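Non-reducing end beta-L-arabinofuranosidase (Bacteroides thetaiotaomicron, PDB 5MQO) probably hydrolyses glycosidic bonds in plant pectin as a family GH127 glycoside hydrolase, consistent with a role as an aceric acidase. Local coordinates at residues A405-Y413 with I481-N489. Residues are numbered along the deposited sequence; the frame is centred on the assembly and turned at random.
Sequences AELVETCLY and IYCNLYGAN
The backbone oxygen of E406 is gripped twice by T410, whose N and OG1 both donate to it, in the helix that turns another face, through E409 and L412, onto L485. The hydroxyl OG1 reaches E406 O at 2.8 Å from above the carbonyl plane, 46° out of it.

Across the contact, L485 inserts its forked end into the helix face lined by A405, V408, E409 and L412, residues spaced as i, i+3, i+4 and i+7. A chi1 of -61° brings CG beside the backbone N, and chi2 (-155°) then directs the two methyls to different neighbours. CD2 of L485 lies 3.8 Å from E409 CB, with E409 CG close by and V408 CG1 more distant. CD1 packs tightly at 3.4 Å from CD2 of L412. The E409 chain and the L485 side chain run antiparallel alongside one another, a case of an acidic residue lending its aliphatic stem to a leucine.

The carboxylate of E409 serves another purpose. Its OE1 forms a salt bridge with R534, whose guanidinium also pairs with E406 and donates to the backbone O of N484, so that a single arginine links both segments. The A405 methyl CB approaches N484 OD1 at 3.9 Å, while Y560 OH and T475 OG1 hold the amide. At the far end Y413 OH comes to 3.5 Å from Y486 O, a loose polar approach, while its ring meets E409 CG edge-on.

The whole is a buried domain junction: helix 402-416 of the catalytic domain, backed by helix 382-399, rests on the loop leaving strand 480-483, beside strand 529-535, the neighbour of strand 480-483 in a mixed five-stranded sheet.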
ATOM      1  N   ALA A 405      -0.364   3.454 -10.833  1.00 50.80           N
ATOM      2  CA  ALA A 405      -1.644   3.035 -10.248  1.00 51.68           C
ATOM      3  C   ALA A 405      -1.801   1.507 -10.046  1.00 50.95           C
ATOM      4  O   ALA A 405      -2.417   1.079  -9.052  1.00 53.60           O
ATOM      5  CB  ALA A 405      -2.817   3.589 -11.049  1.00 52.49           C
ATOM      6  N   GLU A 406      -1.261   0.712 -10.967  1.00 49.25           N
ATOM      7  CA  GLU A 406      -1.254  -0.751 -10.846  1.00 50.97           C
ATOM      8  C   GLU A 406      -0.600  -1.212  -9.539  1.00 51.42           C
ATOM      9  O   GLU A 406      -1.149  -2.053  -8.805  1.00 52.77           O
ATOM     10  CB  GLU A 406      -0.503  -1.361 -12.037  1.00 52.25           C
ATOM     11  CG  GLU A 406      -0.576  -2.875 -12.186  1.00 52.72           C
ATOM     12  CD  GLU A 406      -1.980  -3.421 -12.319  1.00 54.37           C
ATOM     13  OE1 GLU A 406      -2.817  -2.807 -13.014  1.00 56.31           O
ATOM     14  OE2 GLU A 406      -2.257  -4.479 -11.723  1.00 57.73           O
ATOM     15  N   LEU A 407       0.547  -0.619  -9.232  1.00 51.54           N
ATOM     16  CA  LEU A 407       1.293  -0.931  -8.012  1.00 51.75           C
ATOM     17  C   LEU A 407       0.606  -0.517  -6.738  1.00 51.09           C
ATOM     18  O   LEU A 407       0.691  -1.237  -5.732  1.00 49.76           O
ATOM     19  CB  LEU A 407       2.712  -0.353  -8.101  1.00 52.84           C
ATOM     20  CG  LEU A 407       3.468  -1.379  -8.975  1.00 53.66           C
ATOM     21  CD1 LEU A 407       4.369  -0.732  -9.970  1.00 56.20           C
ATOM     22  CD2 LEU A 407       4.232  -2.370  -8.113  1.00 52.56           C
ATOM     23  N   VAL A 408      -0.071   0.631  -6.773  1.00 50.31           N
ATOM     24  CA  VAL A 408      -0.909   1.035  -5.651  1.00 49.16           C
ATOM     25  C   VAL A 408      -1.931  -0.068  -5.377  1.00 48.72           C
ATOM     26  O   VAL A 408      -2.106  -0.449  -4.228  1.00 47.73           O
ATOM     27  CB  VAL A 408      -1.599   2.408  -5.904  1.00 49.76           C
ATOM     28  CG1 VAL A 408      -2.668   2.702  -4.861  1.00 48.87           C
ATOM     29  CG2 VAL A 408      -0.576   3.532  -5.879  1.00 49.94           C
ATOM     30  N   GLU A 409      -2.582  -0.596  -6.421  1.00 49.70           N
ATOM     31  CA  GLU A 409      -3.637  -1.624  -6.232  1.00 50.92           C
ATOM     32  C   GLU A 409      -3.055  -2.952  -5.734  1.00 51.09           C
ATOM     33  O   GLU A 409      -3.546  -3.519  -4.734  1.00 50.45           O
ATOM     34  CB  GLU A 409      -4.450  -1.886  -7.513  1.00 50.75           C
ATOM     35  CG  GLU A 409      -5.786  -2.617  -7.301  1.00 50.94           C
ATOM     36  CD  GLU A 409      -6.593  -2.791  -8.589  1.00 53.52           C
ATOM     37  OE1 GLU A 409      -6.052  -3.427  -9.528  1.00 57.26           O
ATOM     38  OE2 GLU A 409      -7.726  -2.242  -8.701  1.00 55.09           O
ATOM     39  N   THR A 410      -2.028  -3.436  -6.435  1.00 48.93           N
ATOM     40  CA  THR A 410      -1.334  -4.676  -6.060  1.00 48.50           C
ATOM     41  C   THR A 410      -0.947  -4.657  -4.588  1.00 47.68           C
ATOM     42  O   THR A 410      -1.281  -5.588  -3.851  1.00 47.71           O
ATOM     43  CB  THR A 410      -0.069  -4.840  -6.909  1.00 49.39           C
ATOM     44  OG1 THR A 410      -0.455  -4.736  -8.286  1.00 49.92           O
ATOM     45  CG2 THR A 410       0.670  -6.183  -6.645  1.00 47.85           C
ATOM     46  N   CYS A 411      -0.319  -3.565  -4.160  1.00 46.21           N
ATOM     47  CA  CYS A 411       0.099  -3.414  -2.769  1.00 46.62           C
ATOM     48  C   CYS A 411      -1.084  -3.436  -1.803  1.00 47.74           C
ATOM     49  O   CYS A 411      -1.088  -4.190  -0.805  1.00 46.92           O
ATOM     50  CB  CYS A 411       0.947  -2.149  -2.590  1.00 45.76           C
ATOM     51  SG  CYS A 411       2.608  -2.274  -3.312  1.00 47.66           S
ATOM     52  N   LEU A 412      -2.104  -2.648  -2.129  1.00 48.77           N
ATOM     53  CA  LEU A 412      -3.269  -2.523  -1.257  1.00 51.31           C
ATOM     54  C   LEU A 412      -3.974  -3.845  -0.948  1.00 50.98           C
ATOM     55  O   LEU A 412      -4.185  -4.119   0.232  1.00 52.20           O
ATOM     56  CB  LEU A 412      -4.278  -1.490  -1.799  1.00 53.27           C
ATOM     57  CG  LEU A 412      -5.521  -1.171  -0.938  1.00 54.07           C
ATOM     58  CD1 LEU A 412      -5.226  -0.655   0.465  1.00 54.14           C
ATOM     59  CD2 LEU A 412      -6.395  -0.163  -1.675  1.00 56.36           C
ATOM     60  N   TYR A 413      -4.326  -4.648  -1.972  1.00 50.45           N
ATOM     61  CA  TYR A 413      -5.004  -5.946  -1.731  1.00 50.15           C
ATOM     62  C   TYR A 413      -4.041  -7.029  -1.172  1.00 49.92           C
ATOM     63  O   TYR A 413      -4.427  -7.827  -0.337  1.00 50.58           O
ATOM     64  CB  TYR A 413      -5.706  -6.508  -2.976  1.00 49.77           C
ATOM     65  CG  TYR A 413      -6.900  -5.732  -3.519  1.00 49.62           C
ATOM     66  CD1 TYR A 413      -8.191  -5.944  -3.049  1.00 50.60           C
ATOM     67  CD2 TYR A 413      -6.743  -4.823  -4.548  1.00 49.76           C
ATOM     68  CE1 TYR A 413      -9.291  -5.223  -3.562  1.00 50.39           C
ATOM     69  CE2 TYR A 413      -7.828  -4.122  -5.070  1.00 50.33           C
ATOM     70  CZ  TYR A 413      -9.097  -4.325  -4.585  1.00 49.91           C
ATOM     71  OH  TYR A 413     -10.112  -3.565  -5.141  1.00 50.94           O
ATOM     72  N   ILE A 481     -11.720  13.326 -14.765  1.00 65.49           N
ATOM     73  CA  ILE A 481     -11.696  12.421 -13.605  1.00 63.14           C
ATOM     74  C   ILE A 481     -11.188  11.009 -13.953  1.00 62.28           C
ATOM     75  O   ILE A 481     -11.641  10.388 -14.920  1.00 61.37           O
ATOM     76  CB  ILE A 481     -13.119  12.282 -13.043  1.00 64.75           C
ATOM     77  CG1 ILE A 481     -13.616  13.674 -12.631  1.00 66.76           C
ATOM     78  CG2 ILE A 481     -13.184  11.261 -11.896  1.00 62.72           C
ATOM     79  CD1 ILE A 481     -15.058  13.717 -12.196  1.00 67.24           C
ATOM     80  N   TYR A 482     -10.296  10.486 -13.110  1.00 61.16           N
ATOM     81  CA  TYR A 482      -9.651   9.195 -13.343  1.00 59.15           C
ATOM     82  C   TYR A 482     -10.144   8.130 -12.382  1.00 59.48           C
ATOM     83  O   TYR A 482     -10.102   8.333 -11.166  1.00 59.28           O
ATOM     84  CB  TYR A 482      -8.146   9.353 -13.184  1.00 57.04           C
ATOM     85  CG  TYR A 482      -7.537  10.299 -14.189  1.00 56.29           C
ATOM     86  CD1 TYR A 482      -7.682  11.686 -14.045  1.00 57.23           C
ATOM     87  CD2 TYR A 482      -6.817   9.820 -15.283  1.00 55.00           C
ATOM     88  CE1 TYR A 482      -7.115  12.566 -14.959  1.00 58.05           C
ATOM     89  CE2 TYR A 482      -6.253  10.697 -16.209  1.00 56.41           C
ATOM     90  CZ  TYR A 482      -6.408  12.064 -16.050  1.00 56.99           C
ATOM     91  OH  TYR A 482      -5.857  12.928 -16.953  1.00 57.22           O
ATOM     92  N   CYS A 483     -10.607   7.000 -12.918  1.00 58.42           N
ATOM     93  CA  CYS A 483     -10.952   5.860 -12.067  1.00 58.29           C
ATOM     94  C   CYS A 483      -9.708   4.973 -11.901  1.00 57.48           C
ATOM     95  O   CYS A 483      -9.307   4.265 -12.832  1.00 55.67           O
ATOM     96  CB  CYS A 483     -12.131   5.062 -12.630  1.00 59.15           C
ATOM     97  SG  CYS A 483     -13.580   6.077 -13.022  1.00 60.68           S
ATOM     98  N   ASN A 484      -9.132   5.016 -10.701  1.00 55.24           N
ATOM     99  CA  ASN A 484      -7.935   4.287 -10.380  1.00 56.89           C
ATOM    100  C   ASN A 484      -8.158   2.971  -9.629  1.00 56.83           C
ATOM    101  O   ASN A 484      -7.629   1.948 -10.037  1.00 55.80           O
ATOM    102  CB  ASN A 484      -7.017   5.207  -9.597  1.00 58.21           C
ATOM    103  CG  ASN A 484      -6.450   6.299 -10.468  1.00 58.31           C
ATOM    104  OD1 ASN A 484      -5.848   6.008 -11.481  1.00 59.94           O
ATOM    105  ND2 ASN A 484      -6.647   7.549 -10.088  1.00 59.87           N
ATOM    106  N   LEU A 485      -8.907   2.978  -8.532  1.00 57.86           N
ATOM    107  CA  LEU A 485      -9.195   1.725  -7.818  1.00 58.63           C
ATOM    108  C   LEU A 485     -10.664   1.464  -7.832  1.00 59.54           C
ATOM    109  O   LEU A 485     -11.399   2.156  -7.138  1.00 58.39           O
ATOM    110  CB  LEU A 485      -8.732   1.729  -6.360  1.00 59.09           C
ATOM    111  CG  LEU A 485      -7.249   1.916  -6.013  1.00 60.39           C
ATOM    112  CD1 LEU A 485      -6.971   1.292  -4.650  1.00 60.84           C
ATOM    113  CD2 LEU A 485      -6.298   1.387  -7.080  1.00 59.29           C
ATOM    114  N   TYR A 486     -11.059   0.429  -8.589  1.00 58.93           N
ATOM    115  CA  TYR A 486     -12.444   0.012  -8.723  1.00 57.21           C
ATOM    116  C   TYR A 486     -12.986  -0.585  -7.427  1.00 58.88           C
ATOM    117  O   TYR A 486     -12.281  -1.279  -6.688  1.00 61.00           O
ATOM    118  CB  TYR A 486     -12.625  -0.964  -9.919  1.00 56.72           C
ATOM    119  CG  TYR A 486     -12.147  -0.373 -11.243  1.00 55.43           C
ATOM    120  CD1 TYR A 486     -12.732   0.788 -11.755  1.00 54.98           C
ATOM    121  CD2 TYR A 486     -11.107  -0.947 -11.967  1.00 53.77           C
ATOM    122  CE1 TYR A 486     -12.293   1.372 -12.932  1.00 54.67           C
ATOM    123  CE2 TYR A 486     -10.659  -0.361 -13.158  1.00 53.64           C
ATOM    124  CZ  TYR A 486     -11.254   0.805 -13.627  1.00 53.13           C
ATOM    125  OH  TYR A 486     -10.859   1.427 -14.783  1.00 50.50           O
ATOM    126  N   GLY A 487     -14.262  -0.318  -7.177  1.00 61.73           N
ATOM    127  CA  GLY A 487     -14.968  -0.734  -5.959  1.00 61.42           C
ATOM    128  C   GLY A 487     -16.240   0.099  -5.834  1.00 62.09           C
ATOM    129  O   GLY A 487     -16.276   1.270  -6.247  1.00 57.83           O
ATOM    130  N   ALA A 488     -17.287  -0.502  -5.276  1.00 61.56           N
ATOM    131  CA  ALA A 488     -18.571   0.159  -5.196  1.00 59.87           C
ATOM    132  C   ALA A 488     -18.429   1.379  -4.311  1.00 59.57           C
ATOM    133  O   ALA A 488     -17.923   1.257  -3.196  1.00 59.81           O
ATOM    134  CB  ALA A 488     -19.603  -0.780  -4.625  1.00 61.50           C
ATOM    135  N   ASN A 489     -18.858   2.541  -4.818  1.00 57.46           N
ATOM    136  CA  ASN A 489     -18.691   3.804  -4.125  1.00 56.02           C
ATOM    137  C   ASN A 489     -19.581   4.941  -4.659  1.00 55.31           C
ATOM    138  O   ASN A 489     -20.060   4.887  -5.783  1.00 51.75           O
ATOM    139  CB  ASN A 489     -17.215   4.248  -4.211  1.00 57.30           C
ATOM    140  CG  ASN A 489     -16.805   4.693  -5.620  1.00 58.85           C
ATOM    141  OD1 ASN A 489     -17.311   5.689  -6.163  1.00 61.39           O
ATOM    142  ND2 ASN A 489     -15.870   3.981  -6.200  1.00 57.82           N
TER